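Local coordinates for periplasmic solute binding protein (Candidatus liberibacter, PDB 4CL2) that binds manganese and zinc ions in the periplasm, probably for delivery to an uptake transporter, as a family 9 solute-binding protein, at residues A[105-108]-A[112-115]; A[116-121]-A[142-147]. All blocks are in the same frame, centred on the assembly; numbering follows the deposited sequence. Where two conformers were deposited one is given.

Interaction 1 of 2, residues A[105-108]-A[112-115]; sequences PHAW and TNAM. With MN (manganese (II) ion), chain L.
Asn-113, in the first turn of helix 111-128, gives its side-chain amide to the backbone carbonyl of Ala-107 in the preceding loop. The bond from ND2 to Ala-107 O measures 2.9 Å with an N-H...O angle of 154°, and its C=O...N angle of 131° puts the donor in the carbonyl plane on a lone pair. The acceptor also lies almost within the plane of the Asn-113 amide. CG of Asn-113 is anti to its own carbonyl carbon (chi1 -63°), which carries the amide off the helix toward the loop; Asn-113 CB comes along, 3.1 Å from Ala-107 O. One residue earlier, His-106 is the centre of an inverse gamma turn, closed by Ala-107 N on Pro-105 O at 2.8 Å. Its NE2 binds manganese at 2.4 Å, and Glu-172 and Asp-247 supply the other protein ligands. Asn-104 OD1 accepts a hydrogen bond from His-106 ND1, a second-shell contact that fixes the ring's rotation, while Pro-105 CG lies over one face of the ring, toward its rim. Chemically, a buried carbonyl next to the metal-binding histidine is satisfied by an uncharged amide, which ties loop 105-108 to its following helix without adding charge.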
ATOM      1  N   PRO A 105       1.339  -2.303   8.089  1.00 15.42           N
ATOM      2  CA  PRO A 105       0.458  -1.300   7.515  1.00 16.71           C
ATOM      3  C   PRO A 105       0.017  -1.472   6.073  1.00 15.54           C
ATOM      4  O   PRO A 105      -0.833  -0.744   5.604  1.00 15.54           O
ATOM      5  CB  PRO A 105       1.294  -0.015   7.608  1.00 19.22           C
ATOM      6  CG  PRO A 105       2.694  -0.487   7.602  1.00 18.93           C
ATOM      7  CD  PRO A 105       2.720  -1.804   8.284  1.00 19.12           C
ATOM      8  N   HIS A 106       0.586  -2.441   5.359  1.00 15.40           N
ATOM      9  CA  HIS A 106       0.536  -2.508   3.904  1.00 13.58           C
ATOM     10  C   HIS A 106      -0.778  -3.121   3.368  1.00 14.73           C
ATOM     11  O   HIS A 106      -0.756  -3.906   2.423  1.00 13.78           O
ATOM     12  CB  HIS A 106       1.671  -3.323   3.350  1.00 16.56           C
ATOM     13  CG  HIS A 106       3.017  -2.753   3.693  1.00 16.12           C
ATOM     14  ND1 HIS A 106       3.745  -3.191   4.787  1.00 18.44           N
ATOM     15  CD2 HIS A 106       3.811  -1.873   3.030  1.00 21.85           C
ATOM     16  CE1 HIS A 106       4.917  -2.554   4.818  1.00 20.92           C
ATOM     17  NE2 HIS A 106       4.974  -1.753   3.766  1.00 21.74           N
ATOM     18  N   ALA A 107      -1.872  -2.686   3.925  1.00 15.34           N
ATOM     19  CA  ALA A 107      -3.203  -3.293   3.617  1.00 12.68           C
ATOM     20  C   ALA A 107      -3.646  -2.979   2.201  1.00 11.66           C
ATOM     21  O   ALA A 107      -4.491  -3.733   1.641  1.00 14.94           O
ATOM     22  CB  ALA A 107      -4.238  -2.758   4.616  1.00 14.40           C
ATOM     23  N   TRP A 108      -3.107  -1.934   1.582  1.00 11.71           N
ATOM     24  CA  TRP A 108      -3.462  -1.577   0.214  1.00 11.73           C
ATOM     25  C   TRP A 108      -3.015  -2.535  -0.894  1.00 11.71           C
ATOM     26  O   TRP A 108      -3.510  -2.420  -1.998  1.00 13.70           O
ATOM     27  CB  TRP A 108      -2.994  -0.143  -0.149  1.00 12.94           C
ATOM     28  CG  TRP A 108      -1.502   0.016  -0.084  1.00 13.23           C
ATOM     29  CD1 TRP A 108      -0.610  -0.315  -1.075  1.00 12.24           C
ATOM     30  CD2 TRP A 108      -0.723   0.413   1.040  1.00 14.26           C
ATOM     31  NE1 TRP A 108       0.689  -0.086  -0.641  1.00 14.90           N
ATOM     32  CE2 TRP A 108       0.641   0.334   0.660  1.00 13.98           C
ATOM     33  CE3 TRP A 108      -1.037   0.846   2.340  1.00 12.85           C
ATOM     34  CZ2 TRP A 108       1.672   0.714   1.505  1.00 15.98           C
ATOM     35  CZ3 TRP A 108      -0.031   1.224   3.188  1.00 14.61           C
ATOM     36  CH2 TRP A 108       1.341   1.156   2.786  1.00 15.40           C
ATOM     37  N   THR A 112      -9.123  -7.183  -2.606  1.00 13.51           N
ATOM     38  CA  THR A 112     -10.256  -7.028  -1.701  1.00 13.86           C
ATOM     39  C   THR A 112     -10.128  -5.725  -0.963  1.00 14.20           C
ATOM     40  O   THR A 112     -11.099  -4.958  -0.806  1.00 13.93           O
ATOM     41  CB  THR A 112     -10.309  -8.171  -0.680  1.00 15.74           C
ATOM     42  OG1 THR A 112     -10.466  -9.402  -1.399  1.00 17.05           O
ATOM     43  CG2 THR A 112     -11.417  -7.984   0.264  1.00 19.12           C
ATOM     44  N   ASN A 113      -8.936  -5.444  -0.452  1.00 15.04           N
ATOM     45  CA  ASN A 113      -8.780  -4.240   0.325  1.00 15.29           C
ATOM     46  C   ASN A 113      -8.872  -2.953  -0.454  1.00 12.60           C
ATOM     47  O   ASN A 113      -9.305  -1.946   0.062  1.00 13.36           O
ATOM     48  CB  ASN A 113      -7.491  -4.292   1.145  1.00 13.00           C
ATOM     49  CG  ASN A 113      -7.483  -5.427   2.174  1.00 17.77           C
ATOM     50  OD1 ASN A 113      -8.512  -6.007   2.517  1.00 16.35           O
ATOM     51  ND2 ASN A 113      -6.303  -5.732   2.722  1.00 15.21           N
ATOM     52  N   ALA A 114      -8.446  -2.949  -1.707  1.00 12.11           N
ATOM     53  CA  ALA A 114      -8.625  -1.776  -2.551  1.00 15.18           C
ATOM     54  C   ALA A 114     -10.075  -1.361  -2.488  1.00 15.48           C
ATOM     55  O   ALA A 114     -10.385  -0.179  -2.391  1.00 13.75           O
ATOM     56  CB  ALA A 114      -8.216  -2.120  -4.000  1.00 13.37           C
ATOM     57  N   MET A 115     -10.997  -2.342  -2.591  1.00 12.81           N
ATOM     58  CA  MET A 115     -12.446  -2.027  -2.552  1.00 13.29           C
ATOM     59  C   MET A 115     -12.883  -1.401  -1.218  1.00 12.97           C
ATOM     60  O   MET A 115     -13.742  -0.521  -1.177  1.00 14.53           O
ATOM     61  CB  MET A 115     -13.307  -3.214  -2.831  1.00 16.75           C
ATOM     62  CG  MET A 115     -12.882  -4.055  -3.996  1.00 15.60           C
ATOM     63  SD  MET A 115     -13.063  -3.010  -5.501  1.00 19.79           S
ATOM     64  CE  MET A 115     -12.043  -3.846  -6.717  1.00 28.46           C
TER
HETATM   65 MN    MN L1286       6.537   0.066   3.931  0.50 44.99          MN

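Interaction 2 of 2, residues A[116-121]-A[142-147]; sequences IYIENI and EYSEKI
Helices 111-128 and 133-158 run antiparallel here: the N-to-C directions of the segments differ by 172°, their axes approach to 10.3 Å, and Ile-118 and Ser-144 form the nearest CA pair at 7.1 Å. This is a helical hairpin, and helix 133-158 is the long helix that spans the two lobes in the family 9 solute-binding fold. Ile-118 alone carries the contact from its side, reaching across to Tyr-143, Ser-144 and Ile-147. Its CG1 is anti to the carbonyl carbon (chi1 -70°) and the chain then extends, so that CD1 comes within 3.5 Å of Tyr-143 CD2, an oblique approach to the ring. With CG anti to the backbone N (chi1 -178°), the Tyr-143 ring turns its CD2-CE2 side to Ile-118. Ile-147 CG1, from the next turn of the same helix, lies over one face of that ring near its rim and is 4.4 Å from Ile-118 CD1. Outside the pair, Tyr-143 packs on Asn-20 and Tyr-259, and Ile-147 on Leu-260, so the packing continues to helices 12-22 and 259-274. The serine hydroxyl is hydrogen-bonded within its own helix to Ala-140 O, and the other branch of the isoleucine meets it, Ile-118 CG2 resting 3.4 Å from Ser-144 OG.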
ATOM      1  N   ILE A 116     -12.257  -1.825  -0.125  1.00 13.51           N
ATOM      2  CA  ILE A 116     -12.535  -1.274   1.221  1.00 12.46           C
ATOM      3  C   ILE A 116     -11.971   0.152   1.375  1.00 12.87           C
ATOM      4  O   ILE A 116     -12.684   1.024   1.913  1.00 13.87           O
ATOM      5  CB  ILE A 116     -11.975  -2.217   2.311  1.00 14.83           C
ATOM      6  CG1 ILE A 116     -12.740  -3.523   2.210  1.00 16.20           C
ATOM      7  CG2 ILE A 116     -12.104  -1.544   3.672  1.00 17.08           C
ATOM      8  CD1 ILE A 116     -12.152  -4.619   3.084  1.00 17.09           C
ATOM      9  N   TYR A 117     -10.759   0.402   0.909  1.00 13.27           N
ATOM     10  CA  TYR A 117     -10.189   1.766   0.852  1.00 12.13           C
ATOM     11  C   TYR A 117     -11.160   2.693   0.110  1.00 13.86           C
ATOM     12  O   TYR A 117     -11.527   3.774   0.596  1.00 13.69           O
ATOM     13  CB  TYR A 117      -8.826   1.833   0.171  1.00 13.29           C
ATOM     14  CG  TYR A 117      -7.626   1.467   1.035  1.00 13.48           C
ATOM     15  CD1 TYR A 117      -7.406   0.176   1.496  1.00 15.16           C
ATOM     16  CD2 TYR A 117      -6.680   2.434   1.394  1.00 14.66           C
ATOM     17  CE1 TYR A 117      -6.279  -0.166   2.258  1.00 12.69           C
ATOM     18  CE2 TYR A 117      -5.586   2.091   2.166  1.00 13.93           C
ATOM     19  CZ  TYR A 117      -5.376   0.836   2.619  1.00 12.37           C
ATOM     20  OH  TYR A 117      -4.276   0.467   3.385  1.00 13.57           O
ATOM     21  N   ILE A 118     -11.592   2.252  -1.034  1.00 12.90           N
ATOM     22  CA  ILE A 118     -12.496   3.077  -1.883  1.00 14.43           C
ATOM     23  C   ILE A 118     -13.794   3.358  -1.147  1.00 14.16           C
ATOM     24  O   ILE A 118     -14.251   4.506  -1.130  1.00 14.38           O
ATOM     25  CB  ILE A 118     -12.722   2.362  -3.233  1.00 13.79           C
ATOM     26  CG1 ILE A 118     -11.422   2.399  -4.053  1.00 14.41           C
ATOM     27  CG2 ILE A 118     -13.885   3.005  -3.995  1.00 15.42           C
ATOM     28  CD1 ILE A 118     -11.408   1.428  -5.200  1.00 14.46           C
ATOM     29  N   GLU A 119     -14.414   2.316  -0.552  1.00 15.60           N
ATOM     30  CA  GLU A 119     -15.691   2.446   0.144  1.00 17.78           C
ATOM     31  C   GLU A 119     -15.562   3.402   1.317  1.00 15.77           C
ATOM     32  O   GLU A 119     -16.439   4.256   1.540  1.00 14.94           O
ATOM     33  CB  GLU A 119     -16.232   1.078   0.569  1.00 19.81           C
ATOM     34  CG  GLU A 119     -17.406   1.195   1.511  1.00 18.98           C
ATOM     35  CD  GLU A 119     -18.607   1.924   0.948  1.00 20.72           C
ATOM     36  OE1 GLU A 119     -18.675   2.164  -0.298  1.00 19.07           O
ATOM     37  OE2 GLU A 119     -19.474   2.318   1.762  1.00 20.53           O
ATOM     38  N   ASN A 120     -14.490   3.251   2.118  1.00 15.99           N
ATOM     39  CA  ASN A 120     -14.368   4.122   3.284  1.00 14.48           C
ATOM     40  C   ASN A 120     -14.148   5.556   2.840  1.00 12.99           C
ATOM     41  O   ASN A 120     -14.609   6.503   3.528  1.00 14.96           O
ATOM     42  CB  ASN A 120     -13.182   3.656   4.157  1.00 14.86           C
ATOM     43  CG  ASN A 120     -13.551   2.437   4.966  1.00 18.56           C
ATOM     44  OD1 ASN A 120     -14.722   2.241   5.261  1.00 19.72           O
ATOM     45  ND2 ASN A 120     -12.597   1.602   5.289  1.00 16.65           N
ATOM     46  N   ILE A 121     -13.445   5.766   1.740  1.00 12.38           N
ATOM     47  CA  ILE A 121     -13.182   7.132   1.274  1.00 12.92           C
ATOM     48  C   ILE A 121     -14.484   7.724   0.680  1.00 13.57           C
ATOM     49  O   ILE A 121     -14.820   8.896   0.918  1.00 13.20           O
ATOM     50  CB  ILE A 121     -11.979   7.196   0.309  1.00 11.92           C
ATOM     51  CG1 ILE A 121     -10.698   6.914   1.097  1.00 13.22           C
ATOM     52  CG2 ILE A 121     -11.847   8.587  -0.353  1.00 15.11           C
ATOM     53  CD1 ILE A 121      -9.498   6.613   0.238  1.00 15.31           C
ATOM     54  N   GLU A 142     -17.391   3.250 -10.510  1.00 18.30           N
ATOM     55  CA  GLU A 142     -16.528   3.248 -11.693  1.00 18.50           C
ATOM     56  C   GLU A 142     -15.126   2.900 -11.367  1.00 15.18           C
ATOM     57  O   GLU A 142     -14.458   2.152 -12.095  1.00 16.98           O
ATOM     58  CB  GLU A 142     -16.587   4.583 -12.447  1.00 17.88           C
ATOM     59  CG  GLU A 142     -17.910   4.763 -13.183  1.00 24.43           C
ATOM     60  CD  GLU A 142     -18.013   6.061 -13.969  1.00 30.62           C
ATOM     61  OE1 GLU A 142     -17.224   7.004 -13.686  1.00 33.68           O
ATOM     62  OE2 GLU A 142     -18.926   6.133 -14.814  1.00 31.23           O
ATOM     63  N   TYR A 143     -14.574   3.512 -10.330  1.00 16.49           N
ATOM     64  CA  TYR A 143     -13.183   3.268 -10.006  1.00 15.24           C
ATOM     65  C   TYR A 143     -12.928   1.832  -9.455  1.00 14.38           C
ATOM     66  O   TYR A 143     -11.923   1.169  -9.802  1.00 14.59           O
ATOM     67  CB  TYR A 143     -12.709   4.322  -9.019  1.00 15.76           C
ATOM     68  CG  TYR A 143     -11.259   4.217  -8.631  1.00 13.21           C
ATOM     69  CD1 TYR A 143     -10.249   4.250  -9.597  1.00 15.25           C
ATOM     70  CD2 TYR A 143     -10.882   4.163  -7.326  1.00 13.02           C
ATOM     71  CE1 TYR A 143      -8.878   4.207  -9.212  1.00 13.20           C
ATOM     72  CE2 TYR A 143      -9.557   4.108  -6.953  1.00 12.62           C
ATOM     73  CZ  TYR A 143      -8.554   4.114  -7.903  1.00 14.95           C
ATOM     74  OH  TYR A 143      -7.222   4.117  -7.539  1.00 15.22           O
ATOM     75  N   SER A 144     -13.848   1.345  -8.603  1.00 16.09           N
ATOM     76  CA  SER A 144     -13.775  -0.017  -8.128  1.00 14.68           C
ATOM     77  C   SER A 144     -13.748  -1.016  -9.324  1.00 15.46           C
ATOM     78  O   SER A 144     -12.972  -1.945  -9.350  1.00 15.66           O
ATOM     79  CB  SER A 144     -15.020  -0.283  -7.249  1.00 15.50           C
ATOM     80  OG  SER A 144     -14.956   0.448  -6.035  1.00 17.91           O
ATOM     81  N   GLU A 145     -14.595  -0.774 -10.326  1.00 17.38           N
ATOM     82  CA  GLU A 145     -14.652  -1.592 -11.502  1.00 19.87           C
ATOM     83  C   GLU A 145     -13.403  -1.488 -12.338  1.00 17.51           C
ATOM     84  O   GLU A 145     -12.931  -2.491 -12.851  1.00 18.21           O
ATOM     85  CB  GLU A 145     -15.897  -1.301 -12.373  1.00 22.84           C
ATOM     86  CG  GLU A 145     -17.241  -1.579 -11.714  1.00 32.42           C
ATOM     87  CD  GLU A 145     -17.329  -2.887 -10.913  1.00 48.59           C
ATOM     88  OE1 GLU A 145     -16.916  -3.950 -11.457  1.00 47.75           O
ATOM     89  OE2 GLU A 145     -17.831  -2.821  -9.742  1.00 49.81           O
ATOM     90  N   LYS A 146     -12.858  -0.289 -12.470  0.50 17.03           N
ATOM     91  CA  LYS A 146     -11.599  -0.162 -13.197  0.50 17.47           C
ATOM     92  C   LYS A 146     -10.463  -0.978 -12.554  0.50 15.80           C
ATOM     93  O   LYS A 146      -9.708  -1.630 -13.253  0.50 17.85           O
ATOM     94  CB  LYS A 146     -11.218   1.323 -13.256  0.50 18.22           C
ATOM     95  CG  LYS A 146     -10.110   1.642 -14.226  0.50 17.82           C
ATOM     96  CD  LYS A 146      -9.863   3.157 -14.289  0.50 20.89           C
ATOM     97  CE  LYS A 146      -8.827   3.520 -15.359  0.50 24.74           C
ATOM     98  NZ  LYS A 146      -8.731   5.012 -15.312  0.50 29.01           N
ATOM     99  N   ILE A 147     -10.397  -0.990 -11.214  1.00 15.77           N
ATOM    100  CA  ILE A 147      -9.401  -1.724 -10.491  1.00 15.76           C
ATOM    101  C   ILE A 147      -9.631  -3.216 -10.699  1.00 14.06           C
ATOM    102  O   ILE A 147      -8.735  -3.971 -11.008  1.00 17.06           O
ATOM    103  CB  ILE A 147      -9.430  -1.395  -8.938  1.00 15.08           C
ATOM    104  CG1 ILE A 147      -8.982   0.039  -8.636  1.00 21.57           C
ATOM    105  CG2 ILE A 147      -8.537  -2.434  -8.157  1.00 15.23           C
ATOM    106  CD1 ILE A 147      -7.528   0.249  -8.673  1.00 27.12           C
TER

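In the fold
Interactions 1 and 2 lie in series on helix 111-128, their centres about 11 Å apart. Tyr-117, one residue before Ile-118, faces the loop that carries His-106: Tyr-117 OH packs 3.2 Å from Trp-108 N and 3.5 Å from Ala-107 CB, and is hydrogen-bonded to Asn-60 OD1, while Asn-60 ND2 bonds Pro-105 O. On another side of the helix, Met-115 CE lies 3.4 Å from Ser-144 O and touches Ile-147. The helix thus has the manganese-binding loop on one flank and helix 133-158 on another. Interaction 1 contains a metal ligand, whereas interaction 2 is remote from the site; the packing continuity alone does not establish that metal binding is transmitted between them.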